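Local coordinates for protein M32 carboxypeptidase (Chitinophagaceae bacterium, PDB 7A03) that probably acts as an M32-family metallocarboxypeptidase, cleaving amino acids one at a time from the C-terminal ends of peptides, at residues D171-I176 with Y422-F427; D354-H359 with S487-Y492; I364-E369 with Y418-S423; A429-T434 with K478-P483. One frame throughout, in Å; residues are numbered along the deposited sequence.

Contact 1 of 4, residues D171-I176 with Y422-F427; sequences DMLDTI and YSLGSF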
# COMPACT_ATOMS: atom_id res chain seq x y z
N ASP A 171 16.38 -13.01 -1.37
CA ASP A 171 16.44 -13.94 -2.50
C ASP A 171 15.23 -13.76 -3.41
O ASP A 171 15.37 -13.56 -4.64
CB ASP A 171 16.50 -15.37 -1.96
CG ASP A 171 16.72 -16.39 -3.05
OD1 ASP A 171 17.86 -16.51 -3.54
OD2 ASP A 171 15.75 -17.09 -3.41
N MET A 172 14.04 -13.79 -2.82
CA MET A 172 12.78 -13.62 -3.54
C MET A 172 12.73 -12.26 -4.25
O MET A 172 12.39 -12.17 -5.43
CB MET A 172 11.63 -13.76 -2.55
CG MET A 172 10.30 -13.20 -3.00
SD MET A 172 9.25 -12.87 -1.57
CE MET A 172 7.72 -12.42 -2.39
N LEU A 173 13.08 -11.20 -3.53
CA LEU A 173 12.98 -9.86 -4.09
C LEU A 173 14.08 -9.58 -5.12
O LEU A 173 13.84 -8.86 -6.09
CB LEU A 173 12.97 -8.81 -2.97
CG LEU A 173 11.65 -8.78 -2.17
CD1 LEU A 173 11.68 -7.75 -1.05
CD2 LEU A 173 10.50 -8.49 -3.11
N ASP A 174 15.28 -10.14 -4.93
CA ASP A 174 16.30 -10.00 -5.96
C ASP A 174 15.83 -10.62 -7.26
O ASP A 174 16.02 -10.04 -8.33
CB ASP A 174 17.59 -10.68 -5.52
CG ASP A 174 18.44 -9.82 -4.60
OD1 ASP A 174 18.08 -8.65 -4.32
OD2 ASP A 174 19.50 -10.34 -4.17
N THR A 175 15.22 -11.80 -7.18
CA THR A 175 14.70 -12.42 -8.39
C THR A 175 13.63 -11.54 -9.05
O THR A 175 13.68 -11.28 -10.26
CB THR A 175 14.14 -13.80 -8.04
OG1 THR A 175 15.23 -14.64 -7.62
CG2 THR A 175 13.42 -14.45 -9.23
N ILE A 176 12.67 -11.06 -8.25
CA ILE A 176 11.61 -10.23 -8.81
C ILE A 176 12.16 -8.95 -9.43
O ILE A 176 11.76 -8.56 -10.53
CB ILE A 176 10.53 -9.94 -7.75
CG1 ILE A 176 9.72 -11.21 -7.51
CG2 ILE A 176 9.61 -8.83 -8.22
CD1 ILE A 176 8.88 -11.17 -6.26
N TYR A 422 4.86 -2.05 -2.09
CA TYR A 422 4.11 -1.39 -3.16
C TYR A 422 4.19 -2.21 -4.45
O TYR A 422 3.15 -2.51 -5.07
CB TYR A 422 4.63 0.03 -3.42
CG TYR A 422 4.47 1.02 -2.29
CD1 TYR A 422 3.25 1.66 -2.06
CD2 TYR A 422 5.54 1.34 -1.47
CE1 TYR A 422 3.11 2.58 -1.05
CE2 TYR A 422 5.41 2.25 -0.45
CZ TYR A 422 4.19 2.87 -0.24
OH TYR A 422 4.07 3.80 0.78
N SER A 423 5.40 -2.62 -4.83
CA SER A 423 5.54 -3.41 -6.05
C SER A 423 4.90 -4.76 -5.88
O SER A 423 4.24 -5.24 -6.81
CB SER A 423 7.00 -3.57 -6.47
OG SER A 423 7.49 -2.34 -6.97
N LEU A 424 5.05 -5.38 -4.70
CA LEU A 424 4.41 -6.67 -4.51
C LEU A 424 2.91 -6.54 -4.74
O LEU A 424 2.30 -7.37 -5.42
CB LEU A 424 4.71 -7.20 -3.10
CG LEU A 424 6.15 -7.61 -2.79
CD1 LEU A 424 6.30 -8.06 -1.33
CD2 LEU A 424 6.60 -8.71 -3.73
N GLY A 425 2.33 -5.44 -4.24
CA GLY A 425 0.90 -5.24 -4.43
C GLY A 425 0.55 -5.25 -5.90
O GLY A 425 -0.34 -5.99 -6.34
N SER A 426 1.31 -4.48 -6.69
CA SER A 426 1.01 -4.40 -8.12
C SER A 426 1.12 -5.76 -8.78
O SER A 426 0.29 -6.13 -9.63
CB SER A 426 1.98 -3.41 -8.77
OG SER A 426 1.80 -2.10 -8.27
N PHE A 427 2.13 -6.55 -8.38
CA PHE A 427 2.35 -7.80 -9.07
C PHE A 427 1.30 -8.82 -8.66
O PHE A 427 0.76 -9.55 -9.51
CB PHE A 427 3.79 -8.29 -8.87
CG PHE A 427 4.83 -7.27 -9.25
CD1 PHE A 427 4.56 -6.27 -10.17
CD2 PHE A 427 6.09 -7.30 -8.67
CE1 PHE A 427 5.51 -5.31 -10.51
CE2 PHE A 427 7.06 -6.34 -9.01
CZ PHE A 427 6.76 -5.35 -9.92
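I176 and L424 are the residues whose CA atoms come nearest, at 9.1 Å, where helical segments 171-176 and 422-427 pass with axes 12.3 Å apart and N-to-C directions at 65°. That spacing is too wide for backbone contact, so the interface is made by side-chain ends alone and contains no hydrogen bond between the segments. The CD2 methyl of L424 is the common meeting point of M172, L173 and I176. L173 CD2 lies 4.0 Å from L424 CD2, the two leucine side chains crossing at about a right angle. M172 approaches from another direction. With CG anti to the backbone N (chi1 162°) and the chain extended beyond it, the thioether spans the gap and sets CE 4.1 Å from L424 CD2. I176 completes the set through CD1, 4.2 Å from the same methyl. The other branch of I176 serves a different partner. Its CG2 touches the F427 ring obliquely, 3.7 Å from CE2 and 3.9 Å from CD2, as the two side chains run past one another in opposite senses. F427 is further held by edge-to-face contacts with the rings of F486 and F489, while L484 packs against I176, L424 and F427. The polar side of 171-176 is directed elsewhere: D174 OD1 forms a salt bridge with K370. Contacts between side-chain ends, all of them apolar, are ordinary packing between two steeply inclined helices of a mainly helical fold such as this M32 peptidase, and here they join helices 170-192 and 420-439 in the buried interior.

Contact 2 of 4, residues D354-H359 with S487-Y492; sequences DEITYH and SYFLDY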
# COMPACT_ATOMS: atom_id res chain seq x y z
N ASP A 354 3.89 6.60 -13.42
CA ASP A 354 2.99 5.65 -14.05
C ASP A 354 3.30 4.23 -13.55
O ASP A 354 4.35 3.95 -12.95
CB ASP A 354 3.19 5.66 -15.55
CG ASP A 354 4.60 5.29 -15.93
OD1 ASP A 354 4.89 4.08 -16.08
OD2 ASP A 354 5.43 6.21 -16.04
N GLU A 355 2.39 3.30 -13.86
CA GLU A 355 2.47 1.94 -13.33
C GLU A 355 3.65 1.13 -13.87
O GLU A 355 3.90 0.03 -13.36
CB GLU A 355 1.16 1.17 -13.54
CG GLU A 355 0.91 0.76 -14.98
CD GLU A 355 -0.44 0.07 -15.19
OE1 GLU A 355 -0.83 -0.81 -14.38
OE2 GLU A 355 -1.11 0.42 -16.19
N ILE A 356 4.38 1.61 -14.88
CA ILE A 356 5.55 0.88 -15.35
C ILE A 356 6.78 1.41 -14.63
O ILE A 356 7.46 0.67 -13.91
CB ILE A 356 5.73 0.97 -16.88
CG1 ILE A 356 4.49 0.43 -17.59
CG2 ILE A 356 6.98 0.21 -17.31
CD1 ILE A 356 4.17 -1.01 -17.25
N THR A 357 7.06 2.70 -14.81
CA THR A 357 8.26 3.28 -14.21
C THR A 357 8.21 3.24 -12.69
O THR A 357 9.28 3.24 -12.06
CB THR A 357 8.47 4.71 -14.70
OG1 THR A 357 7.35 5.52 -14.29
CG2 THR A 357 8.63 4.75 -16.21
N TYR A 358 7.02 3.19 -12.08
CA TYR A 358 6.90 3.12 -10.62
C TYR A 358 7.85 2.08 -10.03
O TYR A 358 8.50 2.32 -9.00
CB TYR A 358 5.46 2.75 -10.24
CG TYR A 358 5.16 2.88 -8.76
CD1 TYR A 358 5.40 1.82 -7.88
CD2 TYR A 358 4.63 4.05 -8.24
CE1 TYR A 358 5.15 1.94 -6.53
CE2 TYR A 358 4.36 4.18 -6.89
CZ TYR A 358 4.62 3.12 -6.04
OH TYR A 358 4.36 3.23 -4.69
N HIS A 359 7.96 0.93 -10.69
CA HIS A 359 8.70 -0.17 -10.10
C HIS A 359 10.20 0.05 -10.13
O HIS A 359 10.91 -0.47 -9.25
CB HIS A 359 8.21 -1.49 -10.69
CG HIS A 359 6.72 -1.61 -10.60
ND1 HIS A 359 6.08 -1.79 -9.39
CD2 HIS A 359 5.75 -1.46 -11.53
CE1 HIS A 359 4.77 -1.78 -9.59
NE2 HIS A 359 4.54 -1.59 -10.88
N SER A 487 5.80 -12.57 -14.17
CA SER A 487 5.35 -12.77 -15.55
C SER A 487 3.91 -12.30 -15.76
O SER A 487 3.56 -11.80 -16.85
CB SER A 487 5.50 -14.24 -15.92
OG SER A 487 4.74 -15.07 -15.06
N TYR A 488 3.05 -12.46 -14.76
CA TYR A 488 1.67 -12.01 -14.91
C TYR A 488 1.60 -10.50 -15.15
O TYR A 488 0.89 -10.03 -16.06
CB TYR A 488 0.87 -12.38 -13.66
CG TYR A 488 0.51 -13.84 -13.51
CD1 TYR A 488 1.34 -14.71 -12.83
CD2 TYR A 488 -0.68 -14.34 -14.02
CE1 TYR A 488 1.00 -16.04 -12.67
CE2 TYR A 488 -1.04 -15.67 -13.86
CZ TYR A 488 -0.20 -16.51 -13.18
OH TYR A 488 -0.55 -17.83 -13.01
N PHE A 489 2.32 -9.73 -14.32
CA PHE A 489 2.37 -8.29 -14.53
C PHE A 489 2.96 -7.97 -15.89
O PHE A 489 2.48 -7.07 -16.59
CB PHE A 489 3.19 -7.61 -13.43
CG PHE A 489 3.19 -6.12 -13.54
CD1 PHE A 489 2.17 -5.36 -12.98
CD2 PHE A 489 4.20 -5.47 -14.22
CE1 PHE A 489 2.16 -3.98 -13.09
CE2 PHE A 489 4.19 -4.08 -14.35
CZ PHE A 489 3.18 -3.34 -13.77
N LEU A 490 4.01 -8.71 -16.30
CA LEU A 490 4.63 -8.41 -17.58
C LEU A 490 3.63 -8.61 -18.72
O LEU A 490 3.53 -7.76 -19.61
CB LEU A 490 5.89 -9.25 -17.80
CG LEU A 490 6.61 -8.99 -19.13
CD1 LEU A 490 6.99 -7.52 -19.25
CD2 LEU A 490 7.84 -9.88 -19.32
N ASP A 491 2.90 -9.72 -18.70
CA ASP A 491 1.97 -9.99 -19.80
C ASP A 491 0.86 -8.95 -19.84
O ASP A 491 0.46 -8.50 -20.92
CB ASP A 491 1.37 -11.39 -19.69
CG ASP A 491 2.39 -12.50 -19.86
OD1 ASP A 491 3.55 -12.20 -20.23
OD2 ASP A 491 2.01 -13.67 -19.63
N TYR A 492 0.40 -8.54 -18.66
CA TYR A 492 -0.62 -7.50 -18.58
C TYR A 492 -0.10 -6.17 -19.14
O TYR A 492 -0.78 -5.49 -19.94
CB TYR A 492 -1.03 -7.36 -17.11
CG TYR A 492 -1.48 -5.98 -16.68
CD1 TYR A 492 -2.75 -5.51 -17.02
CD2 TYR A 492 -0.66 -5.15 -15.92
CE1 TYR A 492 -3.17 -4.26 -16.64
CE2 TYR A 492 -1.08 -3.88 -15.54
CZ TYR A 492 -2.34 -3.45 -15.90
OH TYR A 492 -2.77 -2.21 -15.52
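F489 projects from helix 486-497 onto E355 and I356, within the Asx turn that D354 opens, and onto H359 just beyond it, where the chain enters helix 358-374 of this largely helical peptidase. From CB, the F489 side chain runs with CG anti to the backbone N (chi1 -176°), which carries the ring across to the other segment. Beyond CG, its two sides diverge: CE1 comes within 4.0 Å of H359 NE2, whereas CE2 lies 4.2 Å from I356 CD1. At the tip, CZ is 3.5 Å from E355 O, which sits at the ring edge near its plane, and also meets H359 NE2. The imidazole is inclined at 79° to the phenyl ring, in an oblique pairing, and H359 ND1 is hydrogen-bonded to S423. A second, polar bridge runs beside this one. E355 and Y492 reach out from opposite directions, and Y492 OH donates to E355 OE1, while K496 forms a salt bridge with E355 OE2 and a hydrogen bond with Y492 OH. Replacing E355 by an alanine removes the carboxylate and would probably leave Y492 OH without this acceptor and K496 without this counter-charge. Meanwhile D354 OD1 accepts from I356 N and T357 N on the same face of its carboxylate. The Y492 bond itself measures 2.7 Å from OH to E355 OE1, entering on the syn side only 16° out of the carboxylate plane.

Contact 3 of 4, residues I364-E369 with Y418-S423; sequences IRYEIE and YFPTYS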
# COMPACT_ATOMS: atom_id res chain seq x y z
N ILE A 364 15.00 0.99 -6.84
CA ILE A 364 16.13 1.79 -6.38
C ILE A 364 16.12 1.85 -4.87
O ILE A 364 17.14 1.59 -4.21
CB ILE A 364 16.10 3.18 -7.04
CG1 ILE A 364 16.46 3.04 -8.52
CG2 ILE A 364 17.05 4.12 -6.31
CD1 ILE A 364 16.03 4.21 -9.36
N ARG A 365 14.93 2.07 -4.28
CA ARG A 365 14.85 2.12 -2.82
C ARG A 365 15.23 0.78 -2.23
O ARG A 365 15.99 0.71 -1.25
CB ARG A 365 13.45 2.57 -2.40
CG ARG A 365 13.19 4.06 -2.68
CD ARG A 365 11.70 4.35 -2.88
NE ARG A 365 11.39 5.76 -3.11
CZ ARG A 365 11.70 6.44 -4.22
NH1 ARG A 365 12.33 5.85 -5.22
NH2 ARG A 365 11.37 7.72 -4.34
N TYR A 366 14.81 -0.31 -2.89
CA TYR A 366 15.15 -1.62 -2.37
C TYR A 366 16.66 -1.80 -2.36
O TYR A 366 17.25 -2.15 -1.32
CB TYR A 366 14.42 -2.70 -3.19
CG TYR A 366 14.92 -4.09 -2.98
CD1 TYR A 366 14.59 -4.82 -1.84
CD2 TYR A 366 15.73 -4.70 -3.94
CE1 TYR A 366 15.07 -6.09 -1.66
CE2 TYR A 366 16.21 -5.99 -3.76
CZ TYR A 366 15.86 -6.67 -2.61
OH TYR A 366 16.31 -7.95 -2.40
N GLU A 367 17.32 -1.46 -3.47
CA GLU A 367 18.75 -1.73 -3.51
C GLU A 367 19.46 -0.88 -2.47
O GLU A 367 20.33 -1.38 -1.73
CB GLU A 367 19.34 -1.52 -4.91
CG GLU A 367 18.66 -2.32 -6.02
CD GLU A 367 18.85 -3.84 -5.91
OE1 GLU A 367 19.77 -4.30 -5.20
OE2 GLU A 367 18.08 -4.57 -6.57
N ILE A 368 19.03 0.37 -2.33
CA ILE A 368 19.68 1.26 -1.39
C ILE A 368 19.47 0.75 0.02
O ILE A 368 20.42 0.64 0.81
CB ILE A 368 19.20 2.70 -1.59
CG1 ILE A 368 19.87 3.30 -2.82
CG2 ILE A 368 19.45 3.54 -0.34
CD1 ILE A 368 19.28 4.61 -3.25
N GLU A 369 18.23 0.36 0.35
CA GLU A 369 17.99 -0.10 1.70
C GLU A 369 18.81 -1.34 1.97
O GLU A 369 19.44 -1.46 3.04
CB GLU A 369 16.51 -0.36 1.96
CG GLU A 369 15.73 0.90 2.18
CD GLU A 369 14.29 0.64 2.49
OE1 GLU A 369 13.93 -0.53 2.73
OE2 GLU A 369 13.51 1.62 2.49
N TYR A 418 9.76 -1.41 3.87
CA TYR A 418 8.38 -1.07 3.52
C TYR A 418 8.19 -0.95 2.02
O TYR A 418 7.23 -1.49 1.45
CB TYR A 418 8.01 0.26 4.20
CG TYR A 418 6.54 0.62 4.20
CD1 TYR A 418 5.89 1.02 3.04
CD2 TYR A 418 5.81 0.61 5.38
CE1 TYR A 418 4.54 1.36 3.05
CE2 TYR A 418 4.47 0.95 5.40
CZ TYR A 418 3.84 1.32 4.24
OH TYR A 418 2.51 1.65 4.28
N PHE A 419 9.10 -0.25 1.35
CA PHE A 419 8.90 0.06 -0.06
C PHE A 419 8.58 -1.15 -0.94
O PHE A 419 7.71 -1.02 -1.83
CB PHE A 419 10.11 0.83 -0.60
CG PHE A 419 10.13 2.29 -0.25
CD1 PHE A 419 9.12 3.14 -0.69
CD2 PHE A 419 11.18 2.83 0.49
CE1 PHE A 419 9.15 4.51 -0.36
CE2 PHE A 419 11.21 4.18 0.81
CZ PHE A 419 10.20 5.02 0.38
N PRO A 420 9.23 -2.32 -0.79
CA PRO A 420 8.93 -3.42 -1.72
C PRO A 420 7.46 -3.80 -1.76
O PRO A 420 6.98 -4.25 -2.81
CB PRO A 420 9.80 -4.58 -1.20
CG PRO A 420 10.92 -3.91 -0.49
CD PRO A 420 10.33 -2.68 0.14
N THR A 421 6.71 -3.59 -0.66
CA THR A 421 5.31 -3.99 -0.64
C THR A 421 4.51 -3.29 -1.73
O THR A 421 3.57 -3.90 -2.27
CB THR A 421 4.68 -3.79 0.74
OG1 THR A 421 4.66 -2.39 1.07
CG2 THR A 421 5.46 -4.56 1.79
N TYR A 422 4.86 -2.05 -2.09
CA TYR A 422 4.11 -1.39 -3.16
C TYR A 422 4.19 -2.21 -4.45
O TYR A 422 3.15 -2.51 -5.07
CB TYR A 422 4.63 0.03 -3.42
CG TYR A 422 4.47 1.02 -2.29
CD1 TYR A 422 3.25 1.66 -2.06
CD2 TYR A 422 5.54 1.34 -1.47
CE1 TYR A 422 3.11 2.58 -1.05
CE2 TYR A 422 5.41 2.25 -0.45
CZ TYR A 422 4.19 2.87 -0.24
OH TYR A 422 4.07 3.80 0.78
N SER A 423 5.40 -2.62 -4.83
CA SER A 423 5.54 -3.41 -6.05
C SER A 423 4.90 -4.76 -5.88
O SER A 423 4.24 -5.24 -6.81
CB SER A 423 7.00 -3.57 -6.47
OG SER A 423 7.49 -2.34 -6.97
O HOH W 1 11.02 1.15 3.24
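Y366 and P420 bring the two backbones to 6.5 Å between CA atoms, a close approach of helical segment 364-369 to the loop-to-helix run 418-423. F419 has the largest share of the contact. R365 lies over one face of its ring, with CD 3.4 Å from the ring centroid and 4° off the normal, a nearly vertical CH-pi contact. While CD stands over the centre, R365 CG is over the rim and CB just outside it, 3.7 Å from F419 CD2. The guanidinium stands at 81° to the ring, its edge to F419 CZ. Any cation-pi attraction is weak, since R365 CZ is 5.3 Å from the F419 centroid; the polar end is engaged by D408, which forms a salt bridge with NE. E369 crosses at the ring edge instead, its OE2 3.3 Å from F419 CD2. That oxygen accepts from a water at 2.6 Å, and the same water receives F419 N at 3.0 Å, tying the carboxylate to the turn. The buried E369 is satisfied further by Y157 and G417 at OE1 and by W411 at OE2. On the flank, P420 CG meets Y366 CD1 at 4.0 Å, the side chains crossing at about a right angle, and Y366 OH is hydrogen-bonded to D174. A phenyl ring with an arginine methylene over one face and a water-bridged carboxylate at its edge joins helix 358-374 to the approach to helix 420-439, a buried junction within the helical M32 fold.

Contact 4 of 4, residues A429-T434 with K478-P483; sequences AAQFFT and KITGNP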
# COMPACT_ATOMS: atom_id res chain seq x y z
N ALA A 429 -1.67 -7.92 -7.89
CA ALA A 429 -2.90 -7.48 -8.54
C ALA A 429 -3.00 -8.10 -9.92
O ALA A 429 -4.06 -8.66 -10.28
CB ALA A 429 -2.96 -5.95 -8.58
N ALA A 430 -1.88 -8.11 -10.66
CA ALA A 430 -1.93 -8.63 -12.01
C ALA A 430 -2.18 -10.13 -11.99
O ALA A 430 -3.03 -10.65 -12.74
CB ALA A 430 -0.63 -8.30 -12.74
N GLN A 431 -1.52 -10.82 -11.05
CA GLN A 431 -1.68 -12.26 -11.01
C GLN A 431 -3.10 -12.60 -10.60
O GLN A 431 -3.71 -13.52 -11.16
CB GLN A 431 -0.65 -12.86 -10.05
CG GLN A 431 -0.65 -14.38 -9.97
CD GLN A 431 0.70 -14.93 -9.56
OE1 GLN A 431 1.72 -14.22 -9.62
NE2 GLN A 431 0.74 -16.20 -9.17
N PHE A 432 -3.67 -11.82 -9.67
CA PHE A 432 -5.02 -12.12 -9.25
C PHE A 432 -6.00 -11.81 -10.37
O PHE A 432 -6.91 -12.61 -10.65
CB PHE A 432 -5.41 -11.35 -7.97
CG PHE A 432 -4.68 -11.79 -6.72
CD1 PHE A 432 -4.24 -13.08 -6.55
CD2 PHE A 432 -4.45 -10.87 -5.70
CE1 PHE A 432 -3.57 -13.46 -5.39
CE2 PHE A 432 -3.77 -11.25 -4.53
CZ PHE A 432 -3.34 -12.53 -4.37
N PHE A 433 -5.80 -10.69 -11.09
CA PHE A 433 -6.83 -10.32 -12.04
C PHE A 433 -6.82 -11.25 -13.24
O PHE A 433 -7.87 -11.71 -13.70
CB PHE A 433 -6.71 -8.86 -12.49
CG PHE A 433 -7.86 -8.41 -13.34
CD1 PHE A 433 -9.13 -8.24 -12.79
CD2 PHE A 433 -7.69 -8.20 -14.71
CE1 PHE A 433 -10.20 -7.87 -13.59
CE2 PHE A 433 -8.75 -7.80 -15.49
CZ PHE A 433 -10.01 -7.63 -14.92
N THR A 434 -5.63 -11.58 -13.73
CA THR A 434 -5.53 -12.56 -14.80
C THR A 434 -6.18 -13.87 -14.38
O THR A 434 -6.94 -14.48 -15.15
CB THR A 434 -4.07 -12.72 -15.20
OG1 THR A 434 -3.62 -11.48 -15.75
CG2 THR A 434 -3.89 -13.82 -16.25
N LYS A 478 -2.95 -20.85 -3.30
CA LYS A 478 -4.29 -21.42 -3.24
C LYS A 478 -5.18 -20.89 -4.37
O LYS A 478 -5.91 -21.66 -5.00
CB LYS A 478 -4.91 -21.13 -1.87
CG LYS A 478 -6.38 -21.50 -1.77
CD LYS A 478 -6.99 -21.02 -0.46
CE LYS A 478 -8.37 -21.62 -0.26
NZ LYS A 478 -9.10 -20.94 0.84
N ILE A 479 -5.13 -19.58 -4.63
CA ILE A 479 -6.02 -18.98 -5.62
C ILE A 479 -5.54 -19.23 -7.05
O ILE A 479 -6.35 -19.52 -7.94
CB ILE A 479 -6.17 -17.47 -5.35
CG1 ILE A 479 -6.87 -17.21 -4.02
CG2 ILE A 479 -6.92 -16.80 -6.48
CD1 ILE A 479 -6.68 -15.79 -3.55
N THR A 480 -4.24 -19.09 -7.31
CA THR A 480 -3.72 -19.08 -8.67
C THR A 480 -2.97 -20.34 -9.07
O THR A 480 -2.69 -20.51 -10.26
CB THR A 480 -2.81 -17.86 -8.90
OG1 THR A 480 -1.52 -18.09 -8.31
CG2 THR A 480 -3.43 -16.58 -8.35
N GLY A 481 -2.65 -21.21 -8.13
CA GLY A 481 -1.84 -22.37 -8.46
C GLY A 481 -0.38 -22.07 -8.66
O GLY A 481 0.35 -22.91 -9.19
N ASN A 482 0.08 -20.89 -8.25
CA ASN A 482 1.47 -20.48 -8.44
C ASN A 482 1.87 -19.55 -7.30
O ASN A 482 1.03 -18.83 -6.77
CB ASN A 482 1.64 -19.73 -9.76
CG ASN A 482 1.56 -20.64 -10.96
OD1 ASN A 482 0.73 -20.45 -11.85
ND2 ASN A 482 2.43 -21.65 -10.99
N PRO A 483 3.15 -19.53 -6.94
CA PRO A 483 3.66 -18.42 -6.14
C PRO A 483 3.63 -17.15 -6.97
O PRO A 483 3.36 -17.18 -8.18
CB PRO A 483 5.10 -18.84 -5.83
CG PRO A 483 5.48 -19.71 -6.98
CD PRO A 483 4.22 -20.43 -7.40
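The F432 ring turns its edge to T480, with CG2 near the ring plane and 4.0 Å from F432 CD1, while I479 CD1 meets F432 CE1 obliquely at 4.3 Å. The second flat group, the amide of Q431, is used at its rim: T480 OG1 and P483 O both lie close to the amide plane. Both are acceptors of NE2, so each amide hydrogen has a partner. Q431 reaches them because CG is anti to the backbone N (chi1 -177°) and the chain continues extended. On the way its CG passes 3.9 Å from T480 CG2, the two side chains crossing at about a right angle. OE1 accepts from Q485 N, which distinguishes the amide oxygen from the nitrogen and fixes the rotation of the group. The target is the C-terminal end of helix 472-480, where G481 leaves helical geometry with positive phi and T480 OG1 accepts from N482 N, 3.2 Å away, in an ST turn. The same hydroxyl oxygen is hydrogen-bonded to C476 O, so T480 OG1 serves its own helix, the turn and helix 420-439 together. A leucine in place of Q431 would probably leave T480 OG1, P483 O and Q485 N without the amide as partner, and the turn after helix 472-480 held less firmly. Y488 of helix 486-497 packs against Q431 as well. Of the two NE2 bonds, the one to T480 OG1, 3.1 Å long, is the more bent, whereas the one to P483 O, 3.0 Å and nearly straight at 171°, arrives 55° above the carbonyl plane.

In the fold
Helix 420-439 runs through contacts 1, 3 and 4, and contact 2 meets its side through H359 ND1, 2.9 Å from S423 OG. Contacts 1 and 3 share Y422 and S423, have centres about 9 Å apart, and also touch through L173 CD1 and P420 CB, 3.7 Å apart. Contact 1 joins contact 2 through F427 CD1 on F489 CG, 3.6 Å apart. Contacts 3 and 4 lie at different levels of the helix, their centres about 22 Å apart, whereas contact 4 reaches contact 2 through A430 CB, 3.5 Å from F489 CA. The probable HExxH metal site lies on another helix, 258-277, and holds no metal here; none of the four contacts includes its residues.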